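Local coordinates for enterobactin synthetase component F-related protein (Vibrio cholerae serotype O1, PDB 4OXI) that probably activates glycine with ATP as glycyl-adenylate, serving as the adenylation enzyme of a lipopolysaccharide-modification pathway linked to antimicrobial peptide resistance, at residues L162-P175 and Q185-T197. Numbering follows the deposited sequence.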
ATOM      1  N   LEU A 162      22.541  -0.429 -13.053  1.00 30.14           N
ATOM      2  CA  LEU A 162      23.078   0.196 -14.259  1.00 31.20           C
ATOM      3  C   LEU A 162      24.081  -0.730 -14.927  1.00 33.52           C
ATOM      4  O   LEU A 162      24.206  -0.757 -16.148  1.00 34.66           O
ATOM      5  CB  LEU A 162      23.738   1.533 -13.924  1.00 28.24           C
ATOM      6  CG  LEU A 162      22.761   2.602 -13.429  1.00 31.22           C
ATOM      7  CD1 LEU A 162      23.477   3.906 -13.189  1.00 29.90           C
ATOM      8  CD2 LEU A 162      21.639   2.785 -14.435  1.00 28.22           C
ATOM      9  N   GLU A 163      24.783  -1.502 -14.111  1.00 34.55           N
ATOM     10  CA  GLU A 163      25.782  -2.424 -14.619  1.00 38.66           C
ATOM     11  C   GLU A 163      25.194  -3.463 -15.570  1.00 41.45           C
ATOM     12  O   GLU A 163      25.824  -3.809 -16.564  1.00 46.25           O
ATOM     13  CB  GLU A 163      26.513  -3.112 -13.459  1.00 38.14           C
ATOM     14  CG  GLU A 163      27.467  -4.214 -13.898  1.00 47.74           C
ATOM     15  CD  GLU A 163      28.800  -3.682 -14.432  1.00 62.49           C
ATOM     16  OE1 GLU A 163      28.934  -2.448 -14.620  1.00 57.25           O
ATOM     17  OE2 GLU A 163      29.721  -4.507 -14.652  1.00 66.55           O
ATOM     18  N   THR A 164      23.989  -3.958 -15.293  1.00 33.65           N
ATOM     19  CA  THR A 164      23.461  -5.036 -16.135  1.00 37.48           C
ATOM     20  C   THR A 164      22.384  -4.624 -17.131  1.00 43.71           C
ATOM     21  O   THR A 164      22.224  -5.274 -18.167  1.00 43.87           O
ATOM     22  CB  THR A 164      22.938  -6.214 -15.311  1.00 37.64           C
ATOM     23  OG1 THR A 164      21.882  -5.762 -14.462  1.00 39.57           O
ATOM     24  CG2 THR A 164      24.049  -6.808 -14.469  1.00 44.68           C
ATOM     25  N   CYS A 165      21.628  -3.573 -16.815  1.00 40.03           N
ATOM     26  CA  CYS A 165      20.599  -3.090 -17.733  1.00 38.82           C
ATOM     27  C   CYS A 165      21.240  -2.605 -19.046  1.00 40.45           C
ATOM     28  O   CYS A 165      22.126  -1.744 -19.038  1.00 42.68           O
ATOM     29  CB  CYS A 165      19.766  -1.982 -17.075  1.00 35.58           C
ATOM     30  SG  CYS A 165      18.326  -1.497 -18.059  1.00 55.50           S
ATOM     31  N   ILE A 166      20.821  -3.178 -20.171  1.00 42.34           N
ATOM     32  CA  ILE A 166      21.393  -2.782 -21.464  1.00 46.14           C
ATOM     33  C   ILE A 166      20.734  -1.524 -22.051  1.00 47.41           C
ATOM     34  O   ILE A 166      21.409  -0.669 -22.639  1.00 47.94           O
ATOM     35  CB  ILE A 166      21.319  -3.909 -22.505  1.00 52.37           C
ATOM     36  CG1 ILE A 166      21.868  -5.215 -21.933  1.00 51.35           C
ATOM     37  CG2 ILE A 166      22.099  -3.510 -23.756  1.00 56.21           C
ATOM     38  CD1 ILE A 166      23.367  -5.174 -21.674  1.00 48.22           C
ATOM     39  N   ASP A 167      19.419  -1.415 -21.881  1.00 45.71           N
ATOM     40  CA  ASP A 167      18.668  -0.253 -22.354  1.00 40.45           C
ATOM     41  C   ASP A 167      19.057   1.018 -21.589  1.00 34.35           C
ATOM     42  O   ASP A 167      19.328   0.958 -20.399  1.00 36.53           O
ATOM     43  CB  ASP A 167      17.160  -0.522 -22.216  1.00 41.42           C
ATOM     44  CG  ASP A 167      16.681  -1.660 -23.117  1.00 52.67           C
ATOM     45  OD1 ASP A 167      17.107  -1.713 -24.293  1.00 51.91           O
ATOM     46  OD2 ASP A 167      15.883  -2.504 -22.647  1.00 62.59           O
ATOM     47  N   ARG A 168      19.085   2.159 -22.272  1.00 29.52           N
ATOM     48  CA  ARG A 168      19.397   3.434 -21.631  1.00 26.69           C
ATOM     49  C   ARG A 168      18.355   3.798 -20.575  1.00 30.79           C
ATOM     50  O   ARG A 168      17.165   3.905 -20.881  1.00 27.45           O
ATOM     51  CB  ARG A 168      19.489   4.567 -22.670  1.00 26.29           C
ATOM     52  CG  ARG A 168      19.700   5.966 -22.055  1.00 23.11           C
ATOM     53  CD  ARG A 168      20.150   7.007 -23.099  1.00 23.99           C
ATOM     54  NE  ARG A 168      21.379   6.591 -23.782  1.00 27.90           N
ATOM     55  CZ  ARG A 168      22.614   6.818 -23.325  1.00 29.86           C
ATOM     56  NH1 ARG A 168      22.799   7.475 -22.179  1.00 22.59           N
ATOM     57  NH2 ARG A 168      23.672   6.384 -24.012  1.00 25.93           N
ATOM     58  N   LEU A 169      18.801   3.994 -19.333  1.00 27.54           N
ATOM     59  CA  LEU A 169      17.899   4.442 -18.272  1.00 24.59           C
ATOM     60  C   LEU A 169      18.120   5.923 -18.021  1.00 24.09           C
ATOM     61  O   LEU A 169      19.218   6.437 -18.223  1.00 23.52           O
ATOM     62  CB  LEU A 169      18.132   3.661 -16.978  1.00 24.44           C
ATOM     63  CG  LEU A 169      17.768   2.181 -17.012  1.00 29.94           C
ATOM     64  CD1 LEU A 169      18.011   1.543 -15.652  1.00 27.51           C
ATOM     65  CD2 LEU A 169      16.319   2.007 -17.447  1.00 25.65           C
ATOM     66  N   HIS A 170      17.065   6.609 -17.598  1.00 22.53           N
ATOM     67  CA  HIS A 170      17.164   8.021 -17.260  1.00 23.83           C
ATOM     68  C   HIS A 170      16.986   8.215 -15.761  1.00 24.17           C
ATOM     69  O   HIS A 170      15.913   7.941 -15.195  1.00 23.41           O
ATOM     70  CB  HIS A 170      16.158   8.820 -18.078  1.00 22.76           C
ATOM     71  CG  HIS A 170      16.475   8.829 -19.541  1.00 26.95           C
ATOM     72  ND1 HIS A 170      17.167   9.859 -20.146  1.00 23.86           N
ATOM     73  CD2 HIS A 170      16.236   7.911 -20.512  1.00 22.10           C
ATOM     74  CE1 HIS A 170      17.324   9.582 -21.429  1.00 24.36           C
ATOM     75  NE2 HIS A 170      16.762   8.412 -21.677  1.00 26.18           N
ATOM     76  N   ILE A 171      18.068   8.658 -15.128  1.00 23.72           N
ATOM     77  CA  ILE A 171      18.179   8.708 -13.681  1.00 19.75           C
ATOM     78  C   ILE A 171      17.962  10.135 -13.203  1.00 24.38           C
ATOM     79  O   ILE A 171      18.611  11.061 -13.699  1.00 21.85           O
ATOM     80  CB  ILE A 171      19.575   8.266 -13.253  1.00 23.45           C
ATOM     81  CG1 ILE A 171      19.933   6.936 -13.912  1.00 19.87           C
ATOM     82  CG2 ILE A 171      19.677   8.176 -11.740  1.00 21.46           C
ATOM     83  CD1 ILE A 171      18.986   5.806 -13.573  1.00 25.26           C
ATOM     84  N   TYR A 172      17.050  10.321 -12.244  1.00 20.90           N
ATOM     85  CA  TYR A 172      16.760  11.654 -11.746  1.00 20.44           C
ATOM     86  C   TYR A 172      17.150  11.772 -10.291  1.00 21.29           C
ATOM     87  O   TYR A 172      16.995  10.824  -9.527  1.00 22.84           O
ATOM     88  CB  TYR A 172      15.281  11.998 -11.935  1.00 21.37           C
ATOM     89  CG  TYR A 172      14.925  12.196 -13.384  1.00 22.89           C
ATOM     90  CD1 TYR A 172      14.944  13.461 -13.957  1.00 25.93           C
ATOM     91  CD2 TYR A 172      14.600  11.114 -14.193  1.00 22.98           C
ATOM     92  CE1 TYR A 172      14.638  13.646 -15.297  1.00 20.16           C
ATOM     93  CE2 TYR A 172      14.291  11.291 -15.526  1.00 26.37           C
ATOM     94  CZ  TYR A 172      14.318  12.557 -16.069  1.00 22.57           C
ATOM     95  OH  TYR A 172      14.002  12.727 -17.402  1.00 24.95           O
ATOM     96  N   ALA A 173      17.655  12.936  -9.902  1.00 22.80           N
ATOM     97  CA  ALA A 173      18.006  13.177  -8.505  1.00 22.53           C
ATOM     98  C   ALA A 173      17.959  14.668  -8.205  1.00 26.01           C
ATOM     99  O   ALA A 173      18.126  15.487  -9.107  1.00 29.19           O
ATOM    100  CB  ALA A 173      19.385  12.609  -8.203  1.00 20.39           C
ATOM    101  N   LEU A 174      17.716  15.019  -6.943  1.00 26.65           N
ATOM    102  CA  LEU A 174      17.784  16.414  -6.513  1.00 29.49           C
ATOM    103  C   LEU A 174      19.259  16.868  -6.495  1.00 29.28           C
ATOM    104  O   LEU A 174      20.159  16.027  -6.488  1.00 29.04           O
ATOM    105  CB  LEU A 174      17.121  16.566  -5.141  1.00 30.79           C
ATOM    106  CG  LEU A 174      15.644  16.152  -5.104  1.00 31.98           C
ATOM    107  CD1 LEU A 174      15.146  16.062  -3.670  1.00 27.32           C
ATOM    108  CD2 LEU A 174      14.784  17.113  -5.917  1.00 25.99           C
ATOM    109  N   PRO A 175      19.511  18.193  -6.524  1.00 29.52           N
ATOM    110  CA  PRO A 175      20.883  18.689  -6.707  1.00 33.87           C
ATOM    111  C   PRO A 175      21.866  18.330  -5.596  1.00 32.71           C
ATOM    112  O   PRO A 175      23.069  18.484  -5.798  1.00 37.28           O
ATOM    113  CB  PRO A 175      20.704  20.211  -6.757  1.00 31.35           C
ATOM    114  CG  PRO A 175      19.330  20.409  -7.246  1.00 30.69           C
ATOM    115  CD  PRO A 175      18.531  19.291  -6.605  1.00 31.09           C
ATOM    116  N   GLN A 185      31.026   6.822 -15.075  1.00 32.12           N
ATOM    117  CA  GLN A 185      31.135   5.381 -15.153  1.00 31.28           C
ATOM    118  C   GLN A 185      30.107   4.748 -16.095  1.00 29.75           C
ATOM    119  O   GLN A 185      30.390   3.722 -16.720  1.00 37.43           O
ATOM    120  CB  GLN A 185      31.048   4.766 -13.754  1.00 29.84           C
ATOM    121  CG  GLN A 185      31.141   3.246 -13.747  1.00 32.95           C
ATOM    122  CD  GLN A 185      30.992   2.664 -12.353  1.00 44.08           C
ATOM    123  OE1 GLN A 185      30.806   3.399 -11.374  1.00 38.38           O
ATOM    124  NE2 GLN A 185      31.073   1.339 -12.252  1.00 41.62           N
ATOM    125  N   TYR A 186      28.919   5.340 -16.210  1.00 32.16           N
ATOM    126  CA  TYR A 186      27.870   4.731 -17.047  1.00 32.42           C
ATOM    127  C   TYR A 186      27.341   5.646 -18.159  1.00 32.54           C
ATOM    128  O   TYR A 186      26.208   6.129 -18.084  1.00 29.32           O
ATOM    129  CB  TYR A 186      26.705   4.238 -16.182  1.00 29.23           C
ATOM    130  CG  TYR A 186      27.100   3.176 -15.178  1.00 31.04           C
ATOM    131  CD1 TYR A 186      27.378   1.884 -15.583  1.00 32.45           C
ATOM    132  CD2 TYR A 186      27.182   3.470 -13.824  1.00 31.73           C
ATOM    133  CE1 TYR A 186      27.740   0.911 -14.674  1.00 34.63           C
ATOM    134  CE2 TYR A 186      27.545   2.506 -12.908  1.00 34.81           C
ATOM    135  CZ  TYR A 186      27.822   1.229 -13.342  1.00 33.62           C
ATOM    136  OH  TYR A 186      28.190   0.264 -12.437  1.00 40.38           O
ATOM    137  N   PRO A 187      28.144   5.861 -19.214  1.00 30.28           N
ATOM    138  CA  PRO A 187      27.683   6.768 -20.268  1.00 28.93           C
ATOM    139  C   PRO A 187      26.576   6.127 -21.088  1.00 25.98           C
ATOM    140  O   PRO A 187      25.913   6.816 -21.854  1.00 28.83           O
ATOM    141  CB  PRO A 187      28.938   6.973 -21.129  1.00 30.49           C
ATOM    142  CG  PRO A 187      29.710   5.703 -20.958  1.00 31.05           C
ATOM    143  CD  PRO A 187      29.455   5.261 -19.528  1.00 32.35           C
ATOM    144  N   GLN A 188      26.380   4.820 -20.931  1.00 27.10           N
ATOM    145  CA  GLN A 188      25.290   4.144 -21.624  1.00 27.69           C
ATOM    146  C   GLN A 188      23.940   4.467 -20.970  1.00 28.79           C
ATOM    147  O   GLN A 188      22.879   4.088 -21.486  1.00 25.85           O
ATOM    148  CB  GLN A 188      25.527   2.632 -21.699  1.00 27.11           C
ATOM    149  CG  GLN A 188      25.428   1.881 -20.372  1.00 31.34           C
ATOM    150  CD  GLN A 188      26.752   1.874 -19.595  1.00 34.10           C
ATOM    151  OE1 GLN A 188      27.487   2.863 -19.591  1.00 30.39           O
ATOM    152  NE2 GLN A 188      27.048   0.756 -18.932  1.00 31.23           N
ATOM    153  N   HIS A 189      23.988   5.174 -19.842  1.00 23.47           N
ATOM    154  CA  HIS A 189      22.781   5.667 -19.203  1.00 23.00           C
ATOM    155  C   HIS A 189      22.882   7.180 -19.109  1.00 27.55           C
ATOM    156  O   HIS A 189      23.966   7.739 -19.326  1.00 26.43           O
ATOM    157  CB  HIS A 189      22.605   5.037 -17.819  1.00 19.72           C
ATOM    158  CG  HIS A 189      22.492   3.545 -17.852  1.00 23.97           C
ATOM    159  ND1 HIS A 189      21.443   2.890 -18.470  1.00 22.79           N
ATOM    160  CD2 HIS A 189      23.301   2.576 -17.356  1.00 21.96           C
ATOM    161  CE1 HIS A 189      21.614   1.586 -18.354  1.00 26.50           C
ATOM    162  NE2 HIS A 189      22.734   1.368 -17.685  1.00 27.97           N
ATOM    163  N   THR A 190      21.769   7.841 -18.793  1.00 22.91           N
ATOM    164  CA  THR A 190      21.726   9.308 -18.762  1.00 23.10           C
ATOM    165  C   THR A 190      21.284   9.822 -17.395  1.00 27.37           C
ATOM    166  O   THR A 190      20.252   9.398 -16.866  1.00 26.65           O
ATOM    167  CB  THR A 190      20.753   9.843 -19.834  1.00 23.44           C
ATOM    168  OG1 THR A 190      21.196   9.407 -21.126  1.00 27.74           O
ATOM    169  CG2 THR A 190      20.661  11.381 -19.793  1.00 24.57           C
ATOM    170  N   PHE A 191      22.054  10.746 -16.835  1.00 25.04           N
ATOM    171  CA  PHE A 191      21.771  11.278 -15.509  1.00 22.80           C
ATOM    172  C   PHE A 191      21.302  12.707 -15.597  1.00 28.40           C
ATOM    173  O   PHE A 191      21.964  13.543 -16.220  1.00 28.84           O
ATOM    174  CB  PHE A 191      23.025  11.204 -14.639  1.00 26.02           C
ATOM    175  CG  PHE A 191      23.408   9.806 -14.283  1.00 28.67           C
ATOM    176  CD1 PHE A 191      23.023   9.267 -13.068  1.00 23.57           C
ATOM    177  CD2 PHE A 191      24.102   9.012 -15.191  1.00 24.51           C
ATOM    178  CE1 PHE A 191      23.354   7.974 -12.744  1.00 28.55           C
ATOM    179  CE2 PHE A 191      24.433   7.724 -14.877  1.00 26.62           C
ATOM    180  CZ  PHE A 191      24.056   7.197 -13.649  1.00 25.02           C
ATOM    181  N   HIS A 192      20.161  12.981 -14.971  1.00 21.87           N
ATOM    182  CA  HIS A 192      19.552  14.294 -15.044  1.00 25.72           C
ATOM    183  C   HIS A 192      19.565  14.923 -13.657  1.00 30.42           C
ATOM    184  O   HIS A 192      18.846  14.473 -12.747  1.00 33.11           O
ATOM    185  CB  HIS A 192      18.094  14.197 -15.527  1.00 21.63           C
ATOM    186  CG  HIS A 192      17.925  13.658 -16.921  1.00 23.93           C
ATOM    187  ND1 HIS A 192      17.994  14.456 -18.047  1.00 23.96           N
ATOM    188  CD2 HIS A 192      17.621  12.412 -17.366  1.00 24.27           C
ATOM    189  CE1 HIS A 192      17.773  13.720 -19.123  1.00 24.60           C
ATOM    190  NE2 HIS A 192      17.545  12.476 -18.737  1.00 23.95           N
ATOM    191  N   THR A 193      20.365  15.961 -13.472  1.00 32.48           N
ATOM    192  CA  THR A 193      20.222  16.739 -12.249  1.00 37.00           C
ATOM    193  C   THR A 193      19.217  17.845 -12.526  1.00 32.22           C
ATOM    194  O   THR A 193      19.388  18.634 -13.454  1.00 41.37           O
ATOM    195  CB  THR A 193      21.550  17.310 -11.744  1.00 37.82           C
ATOM    196  OG1 THR A 193      22.454  16.230 -11.478  1.00 40.94           O
ATOM    197  CG2 THR A 193      21.327  18.099 -10.459  1.00 35.56           C
ATOM    198  N   VAL A 194      18.144  17.872 -11.746  1.00 35.64           N
ATOM    199  CA  VAL A 194      17.084  18.846 -11.966  1.00 33.41           C
ATOM    200  C   VAL A 194      17.243  19.969 -10.955  1.00 30.18           C
ATOM    201  O   VAL A 194      17.171  19.735  -9.755  1.00 32.87           O
ATOM    202  CB  VAL A 194      15.688  18.213 -11.811  1.00 28.25           C
ATOM    203  CG1 VAL A 194      14.610  19.242 -12.100  1.00 24.68           C
ATOM    204  CG2 VAL A 194      15.539  17.012 -12.745  1.00 26.34           C
ATOM    205  N   GLN A 195      17.487  21.180 -11.441  1.00 27.77           N
ATOM    206  CA  GLN A 195      17.603  22.324 -10.551  1.00 33.34           C
ATOM    207  C   GLN A 195      16.246  22.647  -9.943  1.00 30.65           C
ATOM    208  O   GLN A 195      15.203  22.423 -10.565  1.00 32.48           O
ATOM    209  CB  GLN A 195      18.195  23.539 -11.284  1.00 34.02           C
ATOM    210  CG  GLN A 195      19.665  23.353 -11.729  1.00 28.97           C
ATOM    211  CD  GLN A 195      20.575  22.848 -10.602  1.00 39.78           C
ATOM    212  OE1 GLN A 195      20.424  23.233  -9.439  1.00 44.02           O
ATOM    213  NE2 GLN A 195      21.519  21.976 -10.948  1.00 42.53           N
ATOM    214  N   ILE A 196      16.259  23.140  -8.713  1.00 28.30           N
ATOM    215  CA  ILE A 196      15.032  23.518  -8.040  1.00 30.91           C
ATOM    216  C   ILE A 196      14.782  24.992  -8.314  1.00 33.97           C
ATOM    217  O   ILE A 196      15.563  25.836  -7.915  1.00 39.85           O
ATOM    218  CB  ILE A 196      15.125  23.281  -6.520  1.00 32.38           C
ATOM    219  CG1 ILE A 196      15.424  21.817  -6.215  1.00 37.51           C
ATOM    220  CG2 ILE A 196      13.836  23.672  -5.822  1.00 30.60           C
ATOM    221  CD1 ILE A 196      15.680  21.564  -4.732  1.00 44.98           C
ATOM    222  N   THR A 197      13.693  25.283  -9.013  1.00 37.11           N
ATOM    223  CA  THR A 197      13.304  26.641  -9.358  1.00 38.02           C
ATOM    224  C   THR A 197      12.196  27.026  -8.398  1.00 36.54           C
ATOM    225  O   THR A 197      11.422  26.169  -7.985  1.00 35.38           O
ATOM    226  CB  THR A 197      12.701  26.678 -10.784  1.00 38.91           C
ATOM    227  OG1 THR A 197      13.582  26.018 -11.700  1.00 44.37           O
ATOM    228  CG2 THR A 197      12.461  28.108 -11.254  1.00 48.03           C
TER
HETATM  229  O   HOH W   1      24.873  -1.303 -18.822  1.00 40.14           O
HETATM  230  O   HOH W   2      22.191  15.384  -8.636  1.00 35.58           O
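Pro187 O is gripped end-on by both terminal nitrogens of Arg168, NH2 at 3.1 Å and NH1 at 3.2 Å; NH2 sits on a lone pair, NH1 above the carbonyl plane. Arg168 NH1 also hydrogen-bonds Thr190 OG1 at 2.7 Å, while Gln188 O lies over one guanidinium face. The arginine chain is extended as far as its bend at chi3 (-57°) and so reaches along the type I turn Tyr186–His189 that leads into strand 190-193. His189, the last residue of that turn, lays its ring against the loop after helix 155-164. His189 ND1 accepts from Leu169 N (3.0 Å) and His189 NE2 donates to Leu162 O (3.0 Å), both in the ring plane, and Leu162 CD2 covers one face. Leu162 CB is centred over the Tyr186 ring, whose hydroxyl bonds Ser159. Beyond, parallel strands 170-173 and 190-193 pair in a beta-alpha-beta unit at the edge of a five-stranded sheet. On one face Ile171 CG1 lies over the Phe191 ring, toward its rim; on the other, His170 ND1 and His192 NE2 share a hydrogen bond (3.0 Å), His192 ND1 bonds Tyr91 OH, and Tyr172 lies nearly parallel to His192 but slid aside. With both nitrogens engaged, the His189 ring is fixed in rotation and probably neutral, tying helix 155-164 and the loop before strand 170-173 to the turn.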